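Local coordinates for halocarboxylic acid dehalogenase DehI (Pseudomonas putida, PDB 3BJX), which probably hydrolyses the carbon-halogen bond of alpha-haloacids, as a group I haloacid dehalogenase with an all-alpha fold, at residues L101-F110 with W211-V222. Residues are numbered along the deposited sequence; the frame is centred on the assembly and turned at random.
Sequences LKERLYAAGF and WPKVLQIVTDEV
Leu105 and Val214 are the closest CA pair between segments 101-110 and 211-222, 7.5 Å apart. This is a helix-helix contact of the all-alpha DehI fold, extended by the loop after helix 101-107. The axes of helices 101-107 and 212-222 approach to 11.2 Å and run 134° apart, in a roughly antiparallel sense. The contact lies toward the periphery of the chain. Ile294 of helix 267-299 packs on Leu101, Val218 and Val222, all buried.

Leu101 puts CD1 against Val222 CG2 and Ile217 CG2, and turns CD2 to Val218 CG1. The CD1 methyl of Ile217 meets Leu105 CD2 and Ala108 CB. It also sits 3.6 Å from Arg104 CZ, over the centre of one guanidinium face. The Arg104 chain bends at chi2 (64°), which swings the guanidinium side-on to Glu221. The two form a two-pronged salt bridge. Arg104 NE donates a nearly straight hydrogen bond (169°) to Glu221 OE1 at 2.8 Å, and Arg104 NH2 donates one to Glu221 OE2 at 2.9 Å. Both oxygens use their syn lone pairs, and the two flat groups are nearly coplanar. A leucine in place of Arg104 would probably leave the Glu221 carboxylate without its charged mate and free to turn. Farther along, Lys213 lays its extended chain past Ala108 CB, and NZ makes a weak bond to Ala108 O. Beside it, Val214 CG2 rests on one face of the Phe110 ring, 3.4 Å from Phe110 CZ.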
loop_
_atom_site.group_PDB
_atom_site.type_symbol
_atom_site.label_atom_id
_atom_site.label_comp_id
_atom_site.label_asym_id
_atom_site.label_seq_id
_atom_site.Cartn_x
_atom_site.Cartn_y
_atom_site.Cartn_z
ATOM N N LEU A 101 4.589 -31.268 -4.016
ATOM C CA LEU A 101 5.763 -30.663 -3.354
ATOM C C LEU A 101 6.591 -31.613 -2.465
ATOM O O LEU A 101 7.805 -31.468 -2.364
ATOM C CB LEU A 101 5.359 -29.414 -2.558
ATOM C CG LEU A 101 6.455 -28.540 -1.945
ATOM C CD1 LEU A 101 7.574 -28.179 -2.951
ATOM C CD2 LEU A 101 5.822 -27.284 -1.368
ATOM N N LYS A 102 5.927 -32.569 -1.828
ATOM C CA LYS A 102 6.601 -33.570 -1.020
ATOM C C LYS A 102 7.554 -34.441 -1.852
ATOM O O LYS A 102 8.731 -34.531 -1.531
ATOM C CB LYS A 102 5.555 -34.411 -0.304
ATOM C CG LYS A 102 6.102 -35.489 0.596
ATOM C CD LYS A 102 4.959 -36.317 1.192
ATOM C CE LYS A 102 3.735 -35.437 1.498
ATOM N NZ LYS A 102 3.158 -35.766 2.825
ATOM N N GLU A 103 7.048 -35.067 -2.918
ATOM C CA GLU A 103 7.895 -35.823 -3.871
ATOM C C GLU A 103 9.033 -34.973 -4.471
ATOM O O GLU A 103 10.130 -35.473 -4.720
ATOM C CB GLU A 103 7.055 -36.438 -5.005
ATOM C CG GLU A 103 6.112 -37.607 -4.617
ATOM C CD GLU A 103 6.828 -38.809 -3.954
ATOM O OE1 GLU A 103 8.029 -39.089 -4.244
ATOM O OE2 GLU A 103 6.166 -39.489 -3.132
ATOM N N ARG A 104 8.751 -33.690 -4.704
ATOM C CA ARG A 104 9.749 -32.715 -5.142
ATOM C C ARG A 104 10.874 -32.525 -4.141
ATOM O O ARG A 104 12.038 -32.396 -4.521
ATOM C CB ARG A 104 9.076 -31.358 -5.443
ATOM C CG ARG A 104 10.051 -30.222 -5.800
ATOM C CD ARG A 104 10.802 -30.538 -7.097
ATOM N NE ARG A 104 11.883 -29.604 -7.427
ATOM C CZ ARG A 104 13.176 -29.814 -7.199
ATOM N NH1 ARG A 104 13.582 -30.932 -6.612
ATOM N NH2 ARG A 104 14.077 -28.891 -7.560
ATOM N N LEU A 105 10.519 -32.458 -2.864
ATOM C CA LEU A 105 11.501 -32.285 -1.810
ATOM C C LEU A 105 12.284 -33.575 -1.588
ATOM O O LEU A 105 13.473 -33.526 -1.313
ATOM C CB LEU A 105 10.842 -31.762 -0.517
ATOM C CG LEU A 105 10.310 -30.314 -0.639
ATOM C CD1 LEU A 105 9.466 -29.943 0.569
ATOM C CD2 LEU A 105 11.424 -29.284 -0.905
ATOM N N TYR A 106 11.632 -34.725 -1.758
ATOM C CA TYR A 106 12.347 -35.994 -1.848
ATOM C C TYR A 106 13.440 -35.923 -2.902
ATOM O O TYR A 106 14.595 -36.249 -2.629
ATOM C CB TYR A 106 11.399 -37.136 -2.219
ATOM C CG TYR A 106 10.476 -37.596 -1.112
ATOM C CD1 TYR A 106 10.810 -37.436 0.231
ATOM C CD2 TYR A 106 9.299 -38.254 -1.418
ATOM C CE1 TYR A 106 9.961 -37.891 1.239
ATOM C CE2 TYR A 106 8.442 -38.714 -0.421
ATOM C CZ TYR A 106 8.772 -38.535 0.898
ATOM O OH TYR A 106 7.888 -38.992 1.861
ATOM N N ALA A 107 13.054 -35.507 -4.111
ATOM C CA ALA A 107 13.957 -35.396 -5.243
ATOM C C ALA A 107 15.107 -34.437 -4.953
ATOM O O ALA A 107 16.208 -34.595 -5.491
ATOM C CB ALA A 107 13.192 -34.958 -6.475
ATOM N N ALA A 108 14.855 -33.444 -4.104
ATOM C CA ALA A 108 15.927 -32.585 -3.616
ATOM C C ALA A 108 16.601 -33.229 -2.398
ATOM O O ALA A 108 17.615 -32.728 -1.917
ATOM C CB ALA A 108 15.381 -31.203 -3.284
ATOM N N GLY A 109 16.056 -34.391 -2.000
ATOM C CA GLY A 109 16.101 -35.028 -0.648
ATOM C C GLY A 109 16.921 -34.439 0.473
ATOM O O GLY A 109 18.145 -34.541 0.419
ATOM N N PHE A 110 16.336 -33.883 1.541
ATOM C CA PHE A 110 14.990 -34.056 2.157
ATOM C C PHE A 110 14.299 -35.420 2.352
ATOM O O PHE A 110 13.771 -36.035 1.422
ATOM C CB PHE A 110 14.018 -32.919 1.803
ATOM C CG PHE A 110 14.685 -31.575 1.713
ATOM C CD1 PHE A 110 15.154 -30.939 2.856
ATOM C CD2 PHE A 110 14.872 -30.955 0.473
ATOM C CE1 PHE A 110 15.791 -29.709 2.771
ATOM C CE2 PHE A 110 15.504 -29.738 0.381
ATOM C CZ PHE A 110 15.967 -29.109 1.530
ATOM N N TRP A 211 16.398 -23.465 5.392
ATOM C CA TRP A 211 16.704 -24.485 4.395
ATOM C C TRP A 211 16.689 -23.764 3.063
ATOM O O TRP A 211 15.665 -23.777 2.363
ATOM C CB TRP A 211 15.686 -25.623 4.457
ATOM C CG TRP A 211 15.558 -26.176 5.820
ATOM C CD1 TRP A 211 16.392 -27.059 6.411
ATOM C CD2 TRP A 211 14.554 -25.844 6.797
ATOM N NE1 TRP A 211 15.968 -27.328 7.692
ATOM C CE2 TRP A 211 14.841 -26.591 7.954
ATOM C CE3 TRP A 211 13.432 -24.998 6.795
ATOM C CZ2 TRP A 211 14.055 -26.523 9.110
ATOM C CZ3 TRP A 211 12.649 -24.937 7.942
ATOM C CH2 TRP A 211 12.979 -25.686 9.092
ATOM N N PRO A 212 17.815 -23.104 2.717
ATOM C CA PRO A 212 17.907 -22.288 1.504
ATOM C C PRO A 212 17.371 -22.943 0.244
ATOM O O PRO A 212 16.809 -22.251 -0.570
ATOM C CB PRO A 212 19.414 -22.008 1.378
ATOM C CG PRO A 212 19.877 -21.981 2.774
ATOM C CD PRO A 212 19.102 -23.095 3.452
ATOM N N LYS A 213 17.526 -24.249 0.089
ATOM C CA LYS A 213 17.070 -24.945 -1.120
ATOM C C LYS A 213 15.551 -25.142 -1.128
ATOM O O LYS A 213 14.944 -25.184 -2.201
ATOM C CB LYS A 213 17.807 -26.293 -1.280
ATOM C CG LYS A 213 17.538 -27.015 -2.624
ATOM C CD LYS A 213 17.952 -28.488 -2.562
ATOM C CE LYS A 213 18.250 -29.053 -3.974
ATOM N NZ LYS A 213 19.049 -30.344 -3.967
ATOM N N VAL A 214 14.943 -25.271 0.053
ATOM C CA VAL A 214 13.486 -25.303 0.198
ATOM C C VAL A 214 12.900 -23.958 -0.269
ATOM O O VAL A 214 11.916 -23.915 -1.039
ATOM C CB VAL A 214 13.054 -25.582 1.685
ATOM C CG1 VAL A 214 11.584 -25.248 1.912
ATOM C CG2 VAL A 214 13.329 -27.027 2.077
ATOM N N LEU A 215 13.522 -22.873 0.187
ATOM C CA LEU A 215 13.101 -21.528 -0.150
ATOM C C LEU A 215 13.238 -21.294 -1.657
ATOM O O LEU A 215 12.338 -20.709 -2.286
ATOM C CB LEU A 215 13.894 -20.480 0.633
ATOM C CG LEU A 215 13.578 -19.000 0.321
ATOM C CD1 LEU A 215 12.090 -18.662 0.451
ATOM C CD2 LEU A 215 14.395 -18.106 1.202
ATOM N N GLN A 216 14.336 -21.773 -2.234
ATOM C CA GLN A 216 14.525 -21.674 -3.672
ATOM C C GLN A 216 13.421 -22.377 -4.474
ATOM O O GLN A 216 12.813 -21.771 -5.353
ATOM C CB GLN A 216 15.897 -22.209 -4.052
ATOM C CG GLN A 216 16.148 -22.186 -5.541
ATOM C CD GLN A 216 17.608 -22.046 -5.875
ATOM O OE1 GLN A 216 18.454 -22.796 -5.369
ATOM N NE2 GLN A 216 17.924 -21.083 -6.736
ATOM N N ILE A 217 13.178 -23.651 -4.166
ATOM C CA ILE A 217 12.161 -24.479 -4.820
ATOM C C ILE A 217 10.763 -23.886 -4.688
ATOM O O ILE A 217 10.033 -23.780 -5.681
ATOM C CB ILE A 217 12.179 -25.931 -4.250
ATOM C CG1 ILE A 217 13.459 -26.657 -4.673
ATOM C CG2 ILE A 217 10.948 -26.728 -4.669
ATOM C CD1 ILE A 217 13.597 -28.037 -4.081
ATOM N N VAL A 218 10.389 -23.478 -3.471
ATOM C CA VAL A 218 9.046 -22.903 -3.271
ATOM C C VAL A 218 8.899 -21.531 -3.940
ATOM O O VAL A 218 7.806 -21.184 -4.401
ATOM C CB VAL A 218 8.580 -22.908 -1.774
ATOM C CG1 VAL A 218 8.736 -24.323 -1.162
ATOM C CG2 VAL A 218 9.308 -21.840 -0.940
ATOM N N THR A 219 9.999 -20.779 -4.033
ATOM C CA THR A 219 9.994 -19.485 -4.730
ATOM C C THR A 219 9.861 -19.676 -6.239
ATOM O O THR A 219 8.911 -19.161 -6.845
ATOM C CB THR A 219 11.254 -18.600 -4.389
ATOM O OG1 THR A 219 11.246 -18.237 -3.000
ATOM C CG2 THR A 219 11.314 -17.328 -5.247
ATOM N N ASP A 220 10.799 -20.422 -6.835
ATOM C CA ASP A 220 10.937 -20.480 -8.313
ATOM C C ASP A 220 9.986 -21.459 -8.991
ATOM O O ASP A 220 9.668 -21.317 -10.177
ATOM C CB ASP A 220 12.385 -20.810 -8.744
ATOM C CG ASP A 220 13.386 -19.712 -8.380
ATOM O OD1 ASP A 220 12.980 -18.566 -8.082
ATOM O OD2 ASP A 220 14.597 -19.998 -8.405
ATOM N N GLU A 221 9.545 -22.453 -8.238
ATOM C CA GLU A 221 8.790 -23.556 -8.800
ATOM C C GLU A 221 7.350 -23.598 -8.308
ATOM O O GLU A 221 6.450 -24.087 -9.027
ATOM C CB GLU A 221 9.485 -24.894 -8.495
ATOM C CG GLU A 221 11.004 -24.888 -8.677
ATOM C CD GLU A 221 11.625 -26.255 -8.408
ATOM O OE1 GLU A 221 10.875 -27.261 -8.460
ATOM O OE2 GLU A 221 12.851 -26.337 -8.142
ATOM N N VAL A 222 7.130 -23.118 -7.085
ATOM C CA VAL A 222 5.787 -23.101 -6.506
ATOM C C VAL A 222 5.150 -21.707 -6.641
ATOM O O VAL A 222 4.054 -21.583 -7.158
ATOM C CB VAL A 222 5.739 -23.644 -5.009
ATOM C CG1 VAL A 222 4.298 -23.704 -4.470
ATOM C CG2 VAL A 222 6.392 -25.024 -4.886
#